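Side-chain contacts in pentalenene synthase (Streptomyces chartreusis NRRL 3882, PDB 6Q4S), which probably catalyses the magnesium-dependent cyclisation of (2E,6E)-farnesyl diphosphate to the bicyclic sesquiterpenol 7-epi-alpha-eudesmol: residues Phe149-Ala152 against His153-Val157; Ala174-Arg177 against Arg178-Val181; Met208-Met211 against Arg212-Ala216. One frame throughout, in Å; residues are numbered along the deposited sequence.

Overall arrangement
The three contacts are short runs of about two turns on three helices of an all-helical terpene synthase, met in chain order. Interaction 1 (149-157) and interaction 2 (174-181) have centres 10 Å apart and are joined by a salt bridge of 2.9 Å between Glu155 OE1 and Arg179 NH1. Interactions 2 and 3 lie 12 Å apart; Val181 CG1 rests 3.6 Å from Ala216 O, and Arg178 and Asp213 form a long, weak ion pair. Interactions 1 and 3, with centres 20 Å apart, do not touch, so interaction 2 bridges them. It also holds Arg177, which probably binds the substrate, while the His153 side chain of interaction 1 comes within about 4 Å of that of Asp80, a probable magnesium ligand.

Interaction 1: Phe149-Ala152 against His153-Val157; sequences FLVA and HCEEV
Phe149 opens this part of helix 136-161 by accepting the backbone N-H of His153 on its carbonyl O at 2.8 Å, the first of four successive i to i+4 bonds that are the signature of an alpha helix. Its ring meets that of His185, the planes at about 60°. The carbonyl of Leu150 takes the N-H of Cys154 in the same way, and it also has the CB of His153 beside it. Leu150 itself packs on Leu101 and Ile102 of helix 90-103, and Cys154 follows it onto Ala98 of that helix.

Val151 supplies the one close meeting of side chains across these turns. Its CG1, anti to the backbone N (chi1 170°), lies 3.8 Å from Glu155 OE2, the two side chains crossing obliquely. Beneath them the N-H of Glu155 reaches Val151 O at 2.9 Å, and the second methylene of the glutamate, CG, passes 3.6 Å from the same oxygen. Beyond CG the glutamate runs extended to a salt bridge with Arg179 on helix 170-180, so its carboxylate is held by a charge while a methyl group borders it. Val151 also packs on Arg107 of the second subunit.

Ala152 ends the segment, its carbonyl O receiving the N-H of Glu156 at 3.0 Å. Its CB is packed against Arg179 and Thr180 of helix 170-180. With CG anti to the backbone N (chi1 180°), His153 brings its ring to Phe79; Val157 CG2 lies 3.6 Å above one face of the imidazole, offset toward the rim.

Chemically, backbone bonds carry these turns and the side chains turn to neighbours: Leu150 and Cys154 to helix 90-103, and Glu155 to an arginine that probably disfavours the acidic form of its carboxylate.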
# COMPACT_ATOMS: atom_id res chain seq x y z
N PHE A 149 7.35 1.20 -6.28
CA PHE A 149 8.47 1.94 -6.79
C PHE A 149 9.68 1.82 -5.88
O PHE A 149 10.82 1.58 -6.33
CB PHE A 149 8.09 3.44 -7.03
CG PHE A 149 9.26 4.34 -7.08
CD1 PHE A 149 10.17 4.23 -8.12
CD2 PHE A 149 9.52 5.26 -6.06
CE1 PHE A 149 11.26 5.10 -8.20
CE2 PHE A 149 10.63 6.08 -6.09
CZ PHE A 149 11.51 5.99 -7.21
N LEU A 150 9.47 2.04 -4.60
CA LEU A 150 10.59 2.07 -3.72
C LEU A 150 11.21 0.67 -3.48
O LEU A 150 12.43 0.59 -3.31
CB LEU A 150 10.24 2.72 -2.42
CG LEU A 150 10.17 4.28 -2.44
CD1 LEU A 150 9.55 4.75 -1.16
CD2 LEU A 150 11.56 4.92 -2.59
N VAL A 151 10.37 -0.36 -3.45
CA VAL A 151 10.86 -1.72 -3.37
C VAL A 151 11.78 -2.03 -4.58
O VAL A 151 12.90 -2.54 -4.41
CB VAL A 151 9.72 -2.73 -3.31
CG1 VAL A 151 10.27 -4.18 -3.47
CG2 VAL A 151 8.95 -2.61 -1.96
N ALA A 152 11.30 -1.70 -5.76
CA ALA A 152 12.02 -1.89 -6.98
C ALA A 152 13.31 -1.07 -6.96
O ALA A 152 14.35 -1.58 -7.42
CB ALA A 152 11.16 -1.51 -8.14
N HIS A 153 13.26 0.15 -6.44
CA HIS A 153 14.49 0.92 -6.27
C HIS A 153 15.50 0.18 -5.39
O HIS A 153 16.69 0.18 -5.71
CB HIS A 153 14.27 2.29 -5.64
CG HIS A 153 15.53 3.09 -5.46
ND1 HIS A 153 16.29 3.53 -6.52
CD2 HIS A 153 16.19 3.49 -4.34
CE1 HIS A 153 17.34 4.19 -6.08
NE2 HIS A 153 17.29 4.22 -4.77
N CYS A 154 15.06 -0.37 -4.26
CA CYS A 154 15.96 -1.21 -3.42
C CYS A 154 16.52 -2.41 -4.18
O CYS A 154 17.69 -2.75 -3.98
CB CYS A 154 15.24 -1.68 -2.14
SG CYS A 154 14.85 -0.30 -1.05
N GLU A 155 15.70 -3.08 -4.99
CA GLU A 155 16.23 -4.18 -5.83
C GLU A 155 17.35 -3.71 -6.80
O GLU A 155 18.33 -4.44 -7.07
CB GLU A 155 15.14 -4.89 -6.61
CG GLU A 155 14.18 -5.65 -5.69
CD GLU A 155 13.04 -6.24 -6.44
OE1 GLU A 155 13.10 -6.35 -7.67
OE2 GLU A 155 12.07 -6.65 -5.78
N GLU A 156 17.21 -2.50 -7.34
CA GLU A 156 18.23 -1.92 -8.25
C GLU A 156 19.54 -1.63 -7.52
O GLU A 156 20.62 -1.99 -8.00
CB GLU A 156 17.67 -0.64 -8.85
CG GLU A 156 18.48 0.12 -9.89
CD GLU A 156 17.61 1.26 -10.48
OE1 GLU A 156 17.17 2.19 -9.73
OE2 GLU A 156 17.25 1.14 -11.64
N VAL A 157 19.42 -1.02 -6.37
CA VAL A 157 20.53 -0.78 -5.48
C VAL A 157 21.29 -2.06 -5.07
O VAL A 157 22.59 -2.05 -4.97
CB VAL A 157 20.07 -0.02 -4.23
CG1 VAL A 157 21.14 -0.02 -3.16
CG2 VAL A 157 19.67 1.46 -4.57

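Interaction 2: Ala174-Arg177 against Arg178-Val181; sequences AEFR and RRTV
Thr180 sits between Phe176 and Arg177, one branch for each. Its methyl CG2 lies over one face of the Phe176 ring, 3.6 Å from the centroid and 19° off the normal, a CH-pi contact. Its hydroxyl OG1 accepts an N-H from NH1 of Arg177 at 3.3 Å, the oxygen close to the guanidinium plane and the N-H fairly straight at 159°. With chi1 at 60°, OG1 stands between the backbone N and the carbonyl carbon, and the methyl is thereby directed at the ring. A weak bond from OG1 to Arg177 O, at 3.4 Å, ties the hydroxyl back to the helix.

At the edge of the same ring, in its plane, is Arg179 NH1, 3.6 Å from Phe176 CD1; the ring and guanidinium planes are steeply inclined to each other. Arg177 bends at chi2, which swings its guanidinium over Val181, whose CB is 3.7 Å from Arg177 NH1.

Backbone bonds hold the frame: Thr180 N to Phe176 O at 2.9 Å, and Val181 N to Arg177 O. Further out, salt bridges fix two of the arginines, Arg177 to Asp224 and Arg178 to Asp217.

Arg177 probably binds the substrate and lies beside Asn223, a likely magnesium ligand. An arginine from this helix facing helix 206-228, which probably supplies magnesium ligands, is consistent with the diphosphate sensor of class I terpene synthases.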
# COMPACT_ATOMS: atom_id res chain seq x y z
N ALA A 174 12.92 -5.19 -19.30
CA ALA A 174 11.75 -4.42 -19.64
C ALA A 174 10.75 -4.47 -18.50
O ALA A 174 10.21 -3.43 -18.09
CB ALA A 174 11.09 -4.95 -20.88
N GLU A 175 10.51 -5.67 -17.96
CA GLU A 175 9.61 -5.83 -16.78
C GLU A 175 10.09 -5.04 -15.60
O GLU A 175 9.31 -4.34 -14.98
CB GLU A 175 9.50 -7.30 -16.33
CG GLU A 175 8.40 -7.55 -15.30
CD GLU A 175 8.15 -9.04 -15.01
OE1 GLU A 175 8.22 -9.40 -13.80
OE2 GLU A 175 7.91 -9.83 -15.97
N PHE A 176 11.37 -5.18 -15.27
CA PHE A 176 11.97 -4.45 -14.16
C PHE A 176 11.93 -2.88 -14.30
O PHE A 176 11.71 -2.13 -13.29
CB PHE A 176 13.41 -4.87 -14.01
CG PHE A 176 14.07 -4.40 -12.76
CD1 PHE A 176 13.59 -4.72 -11.52
CD2 PHE A 176 15.23 -3.64 -12.82
CE1 PHE A 176 14.24 -4.29 -10.36
CE2 PHE A 176 15.90 -3.24 -11.67
CZ PHE A 176 15.39 -3.54 -10.43
N ARG A 177 12.10 -2.41 -15.52
CA ARG A 177 12.27 -0.97 -15.77
C ARG A 177 10.90 -0.32 -15.61
O ARG A 177 10.84 0.83 -15.20
CB ARG A 177 12.79 -0.68 -17.16
CG ARG A 177 12.99 0.80 -17.49
CD ARG A 177 14.04 1.33 -16.58
NE ARG A 177 14.38 2.67 -16.94
CZ ARG A 177 14.35 3.70 -16.12
NH1 ARG A 177 13.94 3.58 -14.83
NH2 ARG A 177 14.66 4.88 -16.63
N ARG A 178 9.85 -1.05 -15.97
CA ARG A 178 8.47 -0.62 -15.68
C ARG A 178 8.26 -0.33 -14.20
O ARG A 178 7.53 0.61 -13.82
CB ARG A 178 7.47 -1.63 -16.17
CG ARG A 178 6.01 -1.17 -16.00
CD ARG A 178 5.03 -2.25 -16.38
NE ARG A 178 5.04 -2.49 -17.84
CZ ARG A 178 4.38 -3.48 -18.45
NH1 ARG A 178 3.66 -4.34 -17.76
NH2 ARG A 178 4.42 -3.61 -19.77
N ARG A 179 8.90 -1.12 -13.36
CA ARG A 179 8.79 -0.94 -11.92
C ARG A 179 9.66 0.22 -11.40
O ARG A 179 9.21 0.98 -10.59
CB ARG A 179 9.13 -2.22 -11.18
CG ARG A 179 8.30 -3.47 -11.63
CD ARG A 179 8.89 -4.76 -11.05
NE ARG A 179 9.03 -4.72 -9.59
CZ ARG A 179 9.98 -5.33 -8.90
NH1 ARG A 179 10.94 -6.03 -9.52
NH2 ARG A 179 10.06 -5.17 -7.59
N THR A 180 10.91 0.30 -11.83
CA THR A 180 11.86 1.25 -11.29
C THR A 180 11.58 2.68 -11.77
O THR A 180 12.06 3.64 -11.17
CB THR A 180 13.35 0.90 -11.65
OG1 THR A 180 13.52 0.87 -13.07
CG2 THR A 180 13.74 -0.50 -11.08
N VAL A 181 10.88 2.84 -12.89
CA VAL A 181 10.72 4.20 -13.44
C VAL A 181 9.74 5.06 -12.59
O VAL A 181 9.87 6.26 -12.60
CB VAL A 181 10.31 4.17 -14.90
CG1 VAL A 181 8.88 3.75 -15.08
CG2 VAL A 181 10.51 5.53 -15.56

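Interaction 3: Met208-Met211 against Arg212-Ala216; sequences MERM and RDLAA
Asp213 and Arg210 are joined through a water that accepts an N-H from Arg210 NH1 at 3.0 Å and donates to Asp213 OD2 at 2.6 Å. The charged atoms themselves stay 5.0 Å apart, Arg210 NH1 to Asp213 OD2, and the water lies at the edge of the guanidinium, in its plane. A second water donates to Glu209 O at 2.7 Å and, weakly, to Asp213 OD1, so each carboxylate oxygen has a water, the one at OD1 weakly held. All this sits on helix 206-228 of the all-alpha class I terpene synthase fold, the helix that further along probably carries magnesium ligands.

Both charged groups have stronger partners beyond these turns: Arg210 makes a salt bridge to Glu269 of helix 252-284, and Asp213 OD1 is bonded to His184. Such ties, with the waters, would fix the rotation of both groups. Arg212, similarly, sends its guanidinium to Asp188, its chain bending at chi3.

Under these polar ends runs the regular i to i+4 backbone bonding of the helix. The N-H of Leu214 meets Arg210 O at 2.9 Å, while Ala215 N reaches Met211 O and Arg212 N reaches Met208 O. Asp213 N completes the set on Glu209 O, a longer bond of 3.3 Å.

Packing on neighbouring helices follows. Met208 and Ala215 lie on Ile301 of helix 288-313, Met211 on Tyr270 and Leu273 of helix 252-284, and Arg212 and Ala216 on His184 of helix 183-194. Met208 CG also comes 4.2 Å from Arg212 CD. Between the two segments Arg210, bent at chi2 (69°), runs its chain forward along the helix so that one face of its guanidinium covers Leu214, whose CD2 lies 3.8 Å from Arg210 NH2, towards the rim of the group.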
# COMPACT_ATOMS: atom_id res chain seq x y z
N MET A 208 -7.40 1.35 -18.77
CA MET A 208 -6.62 2.29 -17.99
C MET A 208 -5.39 1.63 -17.31
O MET A 208 -4.33 2.24 -17.23
CB MET A 208 -7.53 2.97 -16.98
CG MET A 208 -6.83 3.96 -16.06
SD MET A 208 -6.18 5.39 -16.92
CE MET A 208 -7.65 6.46 -16.81
N GLU A 209 -5.53 0.40 -16.83
CA GLU A 209 -4.40 -0.25 -16.18
C GLU A 209 -3.28 -0.45 -17.18
O GLU A 209 -2.11 -0.20 -16.87
CB GLU A 209 -4.71 -1.63 -15.61
CG GLU A 209 -5.60 -1.56 -14.40
CD GLU A 209 -5.60 -2.82 -13.56
OE1 GLU A 209 -5.06 -3.88 -13.98
OE2 GLU A 209 -6.18 -2.72 -12.46
N ARG A 210 -3.64 -0.90 -18.38
CA ARG A 210 -2.65 -1.01 -19.44
C ARG A 210 -2.05 0.32 -19.90
O ARG A 210 -0.87 0.40 -20.21
CB ARG A 210 -3.32 -1.80 -20.60
CG ARG A 210 -2.44 -2.07 -21.77
CD ARG A 210 -1.36 -3.03 -21.43
NE ARG A 210 -0.62 -3.39 -22.63
CZ ARG A 210 0.58 -3.98 -22.62
NH1 ARG A 210 1.22 -4.31 -21.48
NH2 ARG A 210 1.15 -4.23 -23.76
N MET A 211 -2.85 1.38 -19.97
CA MET A 211 -2.33 2.68 -20.32
C MET A 211 -1.23 3.18 -19.39
O MET A 211 -0.25 3.75 -19.84
CB MET A 211 -3.44 3.72 -20.41
CG MET A 211 -4.27 3.54 -21.66
SD MET A 211 -5.76 4.57 -21.71
CE MET A 211 -5.19 6.25 -21.88
N ARG A 212 -1.41 2.97 -18.08
CA ARG A 212 -0.43 3.35 -17.09
C ARG A 212 0.87 2.55 -17.27
O ARG A 212 1.97 3.10 -17.19
CB ARG A 212 -1.02 3.13 -15.68
CG ARG A 212 -2.15 4.10 -15.34
CD ARG A 212 -3.07 3.66 -14.20
NE ARG A 212 -2.42 3.50 -12.89
CZ ARG A 212 -2.18 4.47 -12.00
NH1 ARG A 212 -2.51 5.72 -12.23
NH2 ARG A 212 -1.63 4.16 -10.82
N ASP A 213 0.73 1.25 -17.50
CA ASP A 213 1.89 0.40 -17.78
C ASP A 213 2.63 0.83 -19.04
O ASP A 213 3.87 0.94 -19.00
CB ASP A 213 1.48 -1.03 -17.94
CG ASP A 213 1.16 -1.71 -16.63
OD1 ASP A 213 1.57 -1.28 -15.51
OD2 ASP A 213 0.54 -2.77 -16.76
N LEU A 214 1.92 1.11 -20.12
CA LEU A 214 2.62 1.62 -21.35
C LEU A 214 3.25 3.00 -21.20
O LEU A 214 4.32 3.27 -21.73
CB LEU A 214 1.67 1.64 -22.53
CG LEU A 214 1.15 0.28 -22.96
CD1 LEU A 214 -0.07 0.42 -23.82
CD2 LEU A 214 2.20 -0.55 -23.73
N ALA A 215 2.59 3.90 -20.46
CA ALA A 215 3.17 5.18 -20.16
C ALA A 215 4.47 4.96 -19.40
O ALA A 215 5.48 5.65 -19.62
CB ALA A 215 2.22 6.07 -19.35
N ALA A 216 4.47 4.03 -18.46
CA ALA A 216 5.68 3.79 -17.70
C ALA A 216 6.80 3.19 -18.62
O ALA A 216 7.99 3.56 -18.55
CB ALA A 216 5.40 2.86 -16.57
O HOH W 1 -1.23 -0.67 -14.32
O HOH W 2 0.16 -4.39 -18.72